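Local coordinates for protein dehydroquinate synthase (Thermus thermophilus, PDB 1UJN) that probably catalyses the conversion of 3-deoxy-D-arabino-heptulosonate 7-phosphate to dehydroquinate, with NAD and a divalent metal ion, in chorismate biosynthesis, at residues Leu4-Pro9 and Val213-Pro218; Pro30-Phe35 and Leu74-Glu79; Leu56-Gly61 and Leu67-Lys72. One frame throughout, in Å; residues are numbered along the deposited sequence.

Contact 1 (Leu4-Pro9 and Val213-Pro218); sequences LEVREP and VTEEDP
Glu215 meets the backbone of Arg7 and Glu8 where an outermost strand of the Rossmann-like N-terminal domain runs into a loop beside helix 199-216 of the C-terminal half: a helix-borne carboxylate receiving two successive peptide N-H groups. The hydrogen bonds share one oxygen. Arg7 N gives the strong one, 2.7 Å from Glu215 OE1 and nearly straight at 173°, reaching the oxygen on its syn side but 29° out of the carboxylate plane. The second, from Glu8 N to the same OE1 at 3.4 Å, is weak. With CG of Glu215 anti to its carbonyl carbon (chi1 -76°) and the chain extended beyond, the carboxylate spans the distance from helix to loop. Charge pairing probably adds little, since the Arg7 chain bends at chi2 and chi3 and leads its guanidinium away, NE staying 6.4 Å from Glu215 OE1. Replacing Glu215 by alanine would probably leave both N-H groups without this acceptor and let the turn after the strand shift relative to the helix. Van der Waals contact completes the join. Arg7 CB lies 3.7 Å from Glu215 OE1, Val6 CG1 flanks that oxygen at 3.9 Å, and Glu8 CB rests 4.4 Å from Glu215 CG.

Contact 2 (Pro30-Phe35 and Leu74-Glu79); sequences PAALLF and LSWLAE
Trp76 and Leu77, neighbours on helix 67-80, close on the single methyl of Ala32, which points toward the helix from strand 31-36. Leu74 and Ser75 serve the other side of the helix: Leu74 packs on Val143 of the second subunit, and Ser75 OG is hydrogen-bonded to Glu138 of that subunit. Trp76 has CG anti to the backbone N (chi1 177°), which carries the six-membered ring across to the strand. There Trp76 CZ3 lies 3.8 Å from Ala32 CB, the methyl coming in obliquely to the ring, and Trp76 CH2 comes to 3.9 Å from Leu33 O. Leu77 follows with CG anti to the carbonyl carbon (chi1 -64°), and sends CD2 to within 3.8 Å of Ala32 CB. The Ala32 methyl thus meets indole and leucine side by side, both on its helix-facing side, with Leu82 touching both Ala32 and Leu77. Ala78 returns to the second subunit, against its Glu138. The axes of strand 31-35 and helix 74-79 come within 10.4 Å at 154°, as for a helix running back over a parallel sheet: helix 67-80 is the right-handed beta-alpha-beta crossover from strand 55-58 to 87-92, passing strand 31-36, in a Rossmann-like domain.

Contact 3 (Leu56-Gly61 and Leu67-Lys72); sequences LGLPGG and LEVYGK
Leu56 and Leu58 of strand 55-58 face Val69 and Lys72 of helix 67-80 across two nearly antiparallel segments, their axes 11.5 Å apart at closest approach and 172° between directions. This is the strand-loop-helix start of a beta-alpha-beta unit, the helix folding back over the edge strand of the Rossmann-like sheet. The strand is outermost in the sheet within this chain, and alternation along it turns both leucines toward the helix, with Gly57 between them. Leu58 and Val69 reach for each other tip to tip, Leu58 CD1 lying 4.0 Å from Val69 CG1. Both also touch Leu99 of helix 94-106, so the Leu58-Val69 pair belongs to an apolar cluster.

One turn further along, Lys72 takes over. Its CG is anti to the backbone N, and the chain then bends at chi3 (79°) and chi4 (83°), which brings the ammonium end over the leucines. Lys72 and Leu58 slide past each other in opposite directions, with NZ 3.7 Å from Leu58 CD2 and CE 4.0 Å from the same methyl. Leu56 crosses the lysine obliquely, its CD1 4.0 Å from NZ. Other faces of the helix look to the dimer, where Tyr70 packs on Val143 and Leu67 on Gly71, both of the second subunit.

A water joins the two segments, accepting from Lys72 NZ at 2.8 Å and donating to Gly57 O at 3.1 Å. Lys72 CE and NZ thus both lie against Leu58 CD2, and NZ also nears Leu56; these methyls offer the ammonium no acceptor, and part of its hydrogen bonding goes through the water to Gly57 O.

How the contacts relate
From the N terminus the chain first lays down segment 4-9, the beginning of the longest loop, which contact 1 closes some two hundred residues later at 213-218. Within that loop 30-35 opens contact 2 and 56-61 opens contact 3; 67-72 then closes contact 3 before 74-79 closes contact 2, so the three are nested and none cross. Contacts 2 and 3 share helix 67-80 and neighbouring strands of the sheet, joined by a probable hydrogen bond from Leu58 N to Phe35 O, and both touch the second subunit. Contact 1, its centre about 30 Å from that of contact 3, instead ties strand 2-6, at the sheet's far edge, to the end of helix 199-216 in the C-terminal part.

Contact 1 (Leu4-Pro9 and Val213-Pro218)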
loop_
_atom_site.group_PDB
_atom_site.type_symbol
_atom_site.label_atom_id
_atom_site.label_comp_id
_atom_site.label_asym_id
_atom_site.label_seq_id
_atom_site.Cartn_x
_atom_site.Cartn_y
_atom_site.Cartn_z
ATOM N N LEU A 4 21.540 -13.356 9.160
ATOM C CA LEU A 4 20.357 -14.199 9.116
ATOM C C LEU A 4 19.685 -13.942 7.778
ATOM O O LEU A 4 19.967 -12.938 7.116
ATOM C CB LEU A 4 19.389 -13.848 10.250
ATOM C CG LEU A 4 19.809 -14.115 11.697
ATOM C CD1 LEU A 4 20.963 -13.209 12.087
ATOM C CD2 LEU A 4 18.615 -13.875 12.610
ATOM N N GLU A 5 18.803 -14.846 7.375
ATOM C CA GLU A 5 18.106 -14.674 6.112
ATOM C C GLU A 5 16.621 -14.964 6.234
ATOM O O GLU A 5 16.211 -15.950 6.857
ATOM C CB GLU A 5 18.690 -15.592 5.032
ATOM C CG GLU A 5 20.180 -15.424 4.783
ATOM C CD GLU A 5 20.655 -16.204 3.565
ATOM O OE1 GLU A 5 20.229 -17.368 3.393
ATOM O OE2 GLU A 5 21.460 -15.656 2.785
ATOM N N VAL A 6 15.819 -14.077 5.659
ATOM C CA VAL A 6 14.381 -14.264 5.618
ATOM C C VAL A 6 14.218 -14.764 4.200
ATOM O O VAL A 6 14.792 -14.189 3.272
ATOM C CB VAL A 6 13.613 -12.946 5.775
ATOM C CG1 VAL A 6 12.163 -13.139 5.322
ATOM C CG2 VAL A 6 13.651 -12.503 7.238
ATOM N N ARG A 7 13.454 -15.834 4.025
ATOM C CA ARG A 7 13.271 -16.404 2.697
ATOM C C ARG A 7 11.901 -16.130 2.089
ATOM O O ARG A 7 11.787 -15.872 0.892
ATOM C CB ARG A 7 13.499 -17.917 2.755
ATOM C CG ARG A 7 14.853 -18.317 3.331
ATOM C CD ARG A 7 15.980 -17.813 2.451
ATOM N NE ARG A 7 15.998 -18.497 1.161
ATOM C CZ ARG A 7 16.702 -18.091 0.108
ATOM N NH1 ARG A 7 17.448 -16.995 0.184
ATOM N NH2 ARG A 7 16.664 -18.789 -1.020
ATOM N N GLU A 8 10.866 -16.193 2.915
ATOM C CA GLU A 8 9.503 -15.983 2.439
ATOM C C GLU A 8 8.762 -14.923 3.246
ATOM O O GLU A 8 9.015 -14.751 4.441
ATOM C CB GLU A 8 8.733 -17.308 2.496
ATOM C CG GLU A 8 9.356 -18.429 1.664
ATOM C CD GLU A 8 9.182 -18.220 0.167
ATOM O OE1 GLU A 8 9.128 -17.052 -0.274
ATOM O OE2 GLU A 8 9.108 -19.228 -0.573
ATOM N N PRO A 9 7.827 -14.200 2.601
ATOM C CA PRO A 9 7.457 -14.341 1.187
ATOM C C PRO A 9 8.438 -13.657 0.238
ATOM O O PRO A 9 8.434 -13.916 -0.964
ATOM C CB PRO A 9 6.071 -13.704 1.136
ATOM C CG PRO A 9 6.203 -12.591 2.115
ATOM C CD PRO A 9 6.924 -13.253 3.280
ATOM N N VAL A 213 9.048 -18.947 13.013
ATOM C CA VAL A 213 7.610 -18.944 13.249
ATOM C C VAL A 213 6.846 -18.299 12.094
ATOM O O VAL A 213 5.795 -18.787 11.676
ATOM C CB VAL A 213 7.274 -18.182 14.539
ATOM C CG1 VAL A 213 5.774 -18.167 14.754
ATOM C CG2 VAL A 213 7.982 -18.829 15.718
ATOM N N THR A 214 7.389 -17.200 11.584
ATOM C CA THR A 214 6.769 -16.469 10.492
ATOM C C THR A 214 6.706 -17.240 9.179
ATOM O O THR A 214 5.700 -17.185 8.471
ATOM C CB THR A 214 7.503 -15.140 10.254
ATOM O OG1 THR A 214 7.355 -14.308 11.412
ATOM C CG2 THR A 214 6.938 -14.422 9.037
ATOM N N GLU A 215 7.777 -17.956 8.850
ATOM C CA GLU A 215 7.812 -18.713 7.603
ATOM C C GLU A 215 6.994 -19.999 7.632
ATOM O O GLU A 215 6.458 -20.418 6.605
ATOM C CB GLU A 215 9.264 -19.012 7.212
ATOM C CG GLU A 215 9.960 -17.788 6.649
ATOM C CD GLU A 215 11.448 -17.974 6.415
ATOM O OE1 GLU A 215 12.087 -16.989 5.995
ATOM O OE2 GLU A 215 11.978 -19.084 6.646
ATOM N N GLU A 216 6.886 -20.620 8.801
ATOM C CA GLU A 216 6.117 -21.854 8.923
ATOM C C GLU A 216 4.618 -21.585 8.837
ATOM O O GLU A 216 3.852 -22.432 8.377
ATOM C CB GLU A 216 6.429 -22.551 10.250
ATOM C CG GLU A 216 5.839 -23.954 10.358
ATOM C CD GLU A 216 5.971 -24.545 11.749
ATOM O OE1 GLU A 216 6.500 -23.852 12.642
ATOM O OE2 GLU A 216 5.537 -25.700 11.953
ATOM N N ASP A 217 4.205 -20.399 9.274
ATOM C CA ASP A 217 2.793 -20.033 9.265
ATOM C C ASP A 217 2.548 -18.630 8.715
ATOM O O ASP A 217 2.314 -17.689 9.473
ATOM C CB ASP A 217 2.230 -20.119 10.686
ATOM C CG ASP A 217 0.787 -19.664 10.771
ATOM O OD1 ASP A 217 0.337 -19.344 11.891
ATOM O OD2 ASP A 217 0.102 -19.629 9.725
ATOM N N PRO A 218 2.592 -18.471 7.385
ATOM C CA PRO A 218 2.365 -17.154 6.782
ATOM C C PRO A 218 0.891 -16.737 6.779
ATOM O O PRO A 218 0.561 -15.603 6.427
ATOM C CB PRO A 218 2.924 -17.327 5.373
ATOM C CG PRO A 218 2.597 -18.758 5.075
ATOM C CD PRO A 218 2.987 -19.456 6.362
#

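Contact 2 (Pro30-Phe35 and Leu74-Glu79)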
loop_
_atom_site.group_PDB
_atom_site.type_symbol
_atom_site.label_atom_id
_atom_site.label_comp_id
_atom_site.label_asym_id
_atom_site.label_seq_id
_atom_site.Cartn_x
_atom_site.Cartn_y
_atom_site.Cartn_z
ATOM N N PRO A 30 19.270 6.200 -7.229
ATOM C CA PRO A 30 19.143 7.331 -6.304
ATOM C C PRO A 30 18.677 6.871 -4.923
ATOM O O PRO A 30 18.193 5.742 -4.764
ATOM C CB PRO A 30 18.135 8.245 -7.006
ATOM C CG PRO A 30 18.061 7.828 -8.444
ATOM C CD PRO A 30 18.372 6.354 -8.384
ATOM N N ALA A 31 18.833 7.736 -3.924
ATOM C CA ALA A 31 18.447 7.378 -2.563
ATOM C C ALA A 31 18.188 8.578 -1.665
ATOM O O ALA A 31 18.592 9.704 -1.965
ATOM C CB ALA A 31 19.536 6.494 -1.945
ATOM N N ALA A 32 17.505 8.319 -0.555
ATOM C CA ALA A 32 17.191 9.340 0.431
ATOM C C ALA A 32 17.238 8.624 1.773
ATOM O O ALA A 32 17.027 7.410 1.834
ATOM C CB ALA A 32 15.802 9.919 0.178
ATOM N N LEU A 33 17.523 9.358 2.842
ATOM C CA LEU A 33 17.612 8.739 4.154
ATOM C C LEU A 33 16.775 9.502 5.172
ATOM O O LEU A 33 16.898 10.715 5.313
ATOM C CB LEU A 33 19.085 8.667 4.603
ATOM C CG LEU A 33 19.439 7.903 5.890
ATOM C CD1 LEU A 33 20.909 7.487 5.847
ATOM C CD2 LEU A 33 19.157 8.775 7.115
ATOM N N LEU A 34 15.904 8.762 5.854
ATOM C CA LEU A 34 15.016 9.290 6.883
ATOM C C LEU A 34 15.571 8.791 8.220
ATOM O O LEU A 34 15.879 7.600 8.358
ATOM C CB LEU A 34 13.605 8.733 6.658
ATOM C CG LEU A 34 12.468 9.243 7.536
ATOM C CD1 LEU A 34 12.205 10.706 7.199
ATOM C CD2 LEU A 34 11.207 8.401 7.302
ATOM N N PHE A 35 15.688 9.674 9.211
ATOM C CA PHE A 35 16.242 9.262 10.499
ATOM C C PHE A 35 15.630 9.926 11.730
ATOM O O PHE A 35 15.073 11.016 11.653
ATOM C CB PHE A 35 17.756 9.522 10.509
ATOM C CG PHE A 35 18.126 10.988 10.460
ATOM C CD1 PHE A 35 18.326 11.712 11.634
ATOM C CD2 PHE A 35 18.271 11.640 9.240
ATOM C CE1 PHE A 35 18.666 13.066 11.594
ATOM C CE2 PHE A 35 18.611 12.996 9.186
ATOM C CZ PHE A 35 18.809 13.711 10.366
ATOM N N LEU A 74 6.468 12.264 2.141
ATOM C CA LEU A 74 6.176 12.014 0.732
ATOM C C LEU A 74 6.470 13.245 -0.139
ATOM O O LEU A 74 7.076 13.133 -1.203
ATOM C CB LEU A 74 4.716 11.580 0.569
ATOM C CG LEU A 74 4.385 10.186 1.120
ATOM C CD1 LEU A 74 2.875 10.038 1.249
ATOM C CD2 LEU A 74 4.955 9.104 0.197
ATOM N N SER A 75 6.041 14.419 0.309
ATOM C CA SER A 75 6.288 15.635 -0.459
ATOM C C SER A 75 7.777 15.949 -0.517
ATOM O O SER A 75 8.269 16.504 -1.501
ATOM C CB SER A 75 5.522 16.810 0.147
ATOM O OG SER A 75 4.140 16.705 -0.157
ATOM N N TRP A 76 8.495 15.575 0.537
ATOM C CA TRP A 76 9.932 15.808 0.598
ATOM C C TRP A 76 10.603 14.984 -0.502
ATOM O O TRP A 76 11.463 15.484 -1.226
ATOM C CB TRP A 76 10.466 15.414 1.983
ATOM C CG TRP A 76 11.947 15.556 2.132
ATOM C CD1 TRP A 76 12.669 16.715 2.126
ATOM C CD2 TRP A 76 12.894 14.494 2.276
ATOM N NE1 TRP A 76 14.010 16.441 2.254
ATOM C CE2 TRP A 76 14.177 15.085 2.348
ATOM C CE3 TRP A 76 12.785 13.101 2.353
ATOM C CZ2 TRP A 76 15.342 14.327 2.492
ATOM C CZ3 TRP A 76 13.951 12.344 2.498
ATOM C CH2 TRP A 76 15.209 12.964 2.566
ATOM N N LEU A 77 10.191 13.723 -0.639
ATOM C CA LEU A 77 10.747 12.850 -1.670
ATOM C C LEU A 77 10.384 13.372 -3.062
ATOM O O LEU A 77 11.234 13.441 -3.953
ATOM C CB LEU A 77 10.213 11.423 -1.501
ATOM C CG LEU A 77 10.604 10.693 -0.211
ATOM C CD1 LEU A 77 9.921 9.332 -0.142
ATOM C CD2 LEU A 77 12.104 10.520 -0.176
ATOM N N ALA A 78 9.120 13.743 -3.238
ATOM C CA ALA A 78 8.628 14.262 -4.509
ATOM C C ALA A 78 9.411 15.506 -4.917
ATOM O O ALA A 78 9.837 15.637 -6.059
ATOM C CB ALA A 78 7.144 14.598 -4.394
ATOM N N GLU A 79 9.587 16.416 -3.969
ATOM C CA GLU A 79 10.318 17.655 -4.211
ATOM C C GLU A 79 11.704 17.414 -4.805
ATOM O O GLU A 79 12.149 18.162 -5.676
ATOM C CB GLU A 79 10.446 18.438 -2.903
ATOM C CG GLU A 79 11.426 19.591 -2.962
ATOM C CD GLU A 79 11.517 20.333 -1.649
ATOM O OE1 GLU A 79 10.727 20.014 -0.733
ATOM O OE2 GLU A 79 12.376 21.238 -1.532
#

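Contact 3 (Leu56-Gly61 and Leu67-Lys72)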
loop_
_atom_site.group_PDB
_atom_site.type_symbol
_atom_site.label_atom_id
_atom_site.label_comp_id
_atom_site.label_asym_id
_atom_site.label_seq_id
_atom_site.Cartn_x
_atom_site.Cartn_y
_atom_site.Cartn_z
ATOM N N LEU A 56 16.577 13.516 5.898
ATOM C CA LEU A 56 15.509 14.209 6.609
ATOM C C LEU A 56 15.402 13.625 8.008
ATOM O O LEU A 56 15.208 12.410 8.173
ATOM C CB LEU A 56 14.167 14.045 5.883
ATOM C CG LEU A 56 12.967 14.679 6.604
ATOM C CD1 LEU A 56 13.141 16.200 6.650
ATOM C CD2 LEU A 56 11.671 14.319 5.892
ATOM N N GLY A 57 15.542 14.492 9.011
ATOM C CA GLY A 57 15.462 14.064 10.395
ATOM C C GLY A 57 14.068 14.271 10.951
ATOM O O GLY A 57 13.388 15.237 10.608
ATOM N N LEU A 58 13.638 13.357 11.809
ATOM C CA LEU A 58 12.315 13.438 12.397
ATOM C C LEU A 58 12.363 13.053 13.862
ATOM O O LEU A 58 13.241 12.306 14.291
ATOM C CB LEU A 58 11.358 12.477 11.687
ATOM C CG LEU A 58 11.113 12.581 10.185
ATOM C CD1 LEU A 58 10.267 11.398 9.746
ATOM C CD2 LEU A 58 10.423 13.886 9.853
ATOM N N PRO A 59 11.433 13.588 14.661
ATOM C CA PRO A 59 11.444 13.218 16.074
ATOM C C PRO A 59 10.870 11.807 16.131
ATOM O O PRO A 59 9.924 11.495 15.407
ATOM C CB PRO A 59 10.501 14.239 16.713
ATOM C CG PRO A 59 10.637 15.436 15.814
ATOM C CD PRO A 59 10.618 14.796 14.440
ATOM N N GLY A 60 11.452 10.951 16.962
ATOM C CA GLY A 60 10.943 9.599 17.082
ATOM C C GLY A 60 9.689 9.632 17.932
ATOM O O GLY A 60 9.197 10.706 18.267
ATOM N N GLY A 61 9.164 8.471 18.291
ATOM C CA GLY A 61 7.961 8.461 19.104
ATOM C C GLY A 61 6.721 8.302 18.253
ATOM O O GLY A 61 6.790 8.360 17.027
ATOM N N LEU A 67 -0.619 11.051 9.862
ATOM C CA LEU A 67 -0.900 11.418 8.479
ATOM C C LEU A 67 -0.116 12.663 8.089
ATOM O O LEU A 67 0.321 12.803 6.948
ATOM C CB LEU A 67 -2.399 11.676 8.290
ATOM C CG LEU A 67 -3.317 10.452 8.247
ATOM C CD1 LEU A 67 -4.770 10.875 8.443
ATOM C CD2 LEU A 67 -3.135 9.735 6.917
ATOM N N GLU A 68 0.067 13.569 9.042
ATOM C CA GLU A 68 0.795 14.796 8.765
ATOM C C GLU A 68 2.261 14.539 8.427
ATOM O O GLU A 68 2.782 15.080 7.452
ATOM C CB GLU A 68 0.708 15.753 9.956
ATOM C CG GLU A 68 1.365 17.093 9.683
ATOM C CD GLU A 68 0.828 17.753 8.422
ATOM O OE1 GLU A 68 -0.347 18.183 8.428
ATOM O OE2 GLU A 68 1.579 17.830 7.422
ATOM N N VAL A 69 2.925 13.713 9.225
ATOM C CA VAL A 69 4.336 13.425 8.978
ATOM C C VAL A 69 4.484 12.595 7.702
ATOM O O VAL A 69 5.439 12.766 6.941
ATOM C CB VAL A 69 4.961 12.681 10.173
ATOM C CG1 VAL A 69 6.420 12.365 9.897
ATOM C CG2 VAL A 69 4.845 13.539 11.420
ATOM N N TYR A 70 3.522 11.707 7.476
ATOM C CA TYR A 70 3.496 10.850 6.296
ATOM C C TYR A 70 3.461 11.731 5.044
ATOM O O TYR A 70 4.251 11.553 4.110
ATOM C CB TYR A 70 2.255 9.949 6.374
ATOM C CG TYR A 70 1.921 9.141 5.131
ATOM C CD1 TYR A 70 2.762 8.121 4.679
ATOM C CD2 TYR A 70 0.740 9.373 4.432
ATOM C CE1 TYR A 70 2.424 7.352 3.555
ATOM C CE2 TYR A 70 0.389 8.606 3.305
ATOM C CZ TYR A 70 1.235 7.602 2.877
ATOM O OH TYR A 70 0.886 6.851 1.773
ATOM N N GLY A 71 2.545 12.694 5.037
ATOM C CA GLY A 71 2.429 13.590 3.907
ATOM C C GLY A 71 3.677 14.426 3.718
ATOM O O GLY A 71 4.098 14.673 2.593
ATOM N N LYS A 72 4.272 14.856 4.827
ATOM C CA LYS A 72 5.483 15.672 4.779
ATOM C C LYS A 72 6.637 14.910 4.140
ATOM O O LYS A 72 7.334 15.439 3.278
ATOM C CB LYS A 72 5.889 16.115 6.189
ATOM C CG LYS A 72 6.978 17.183 6.198
ATOM C CD LYS A 72 7.219 17.721 7.605
ATOM C CE LYS A 72 8.076 16.774 8.424
ATOM N NZ LYS A 72 9.524 16.981 8.135
HETATM O O HOH W 1 11.895 17.670 9.470
#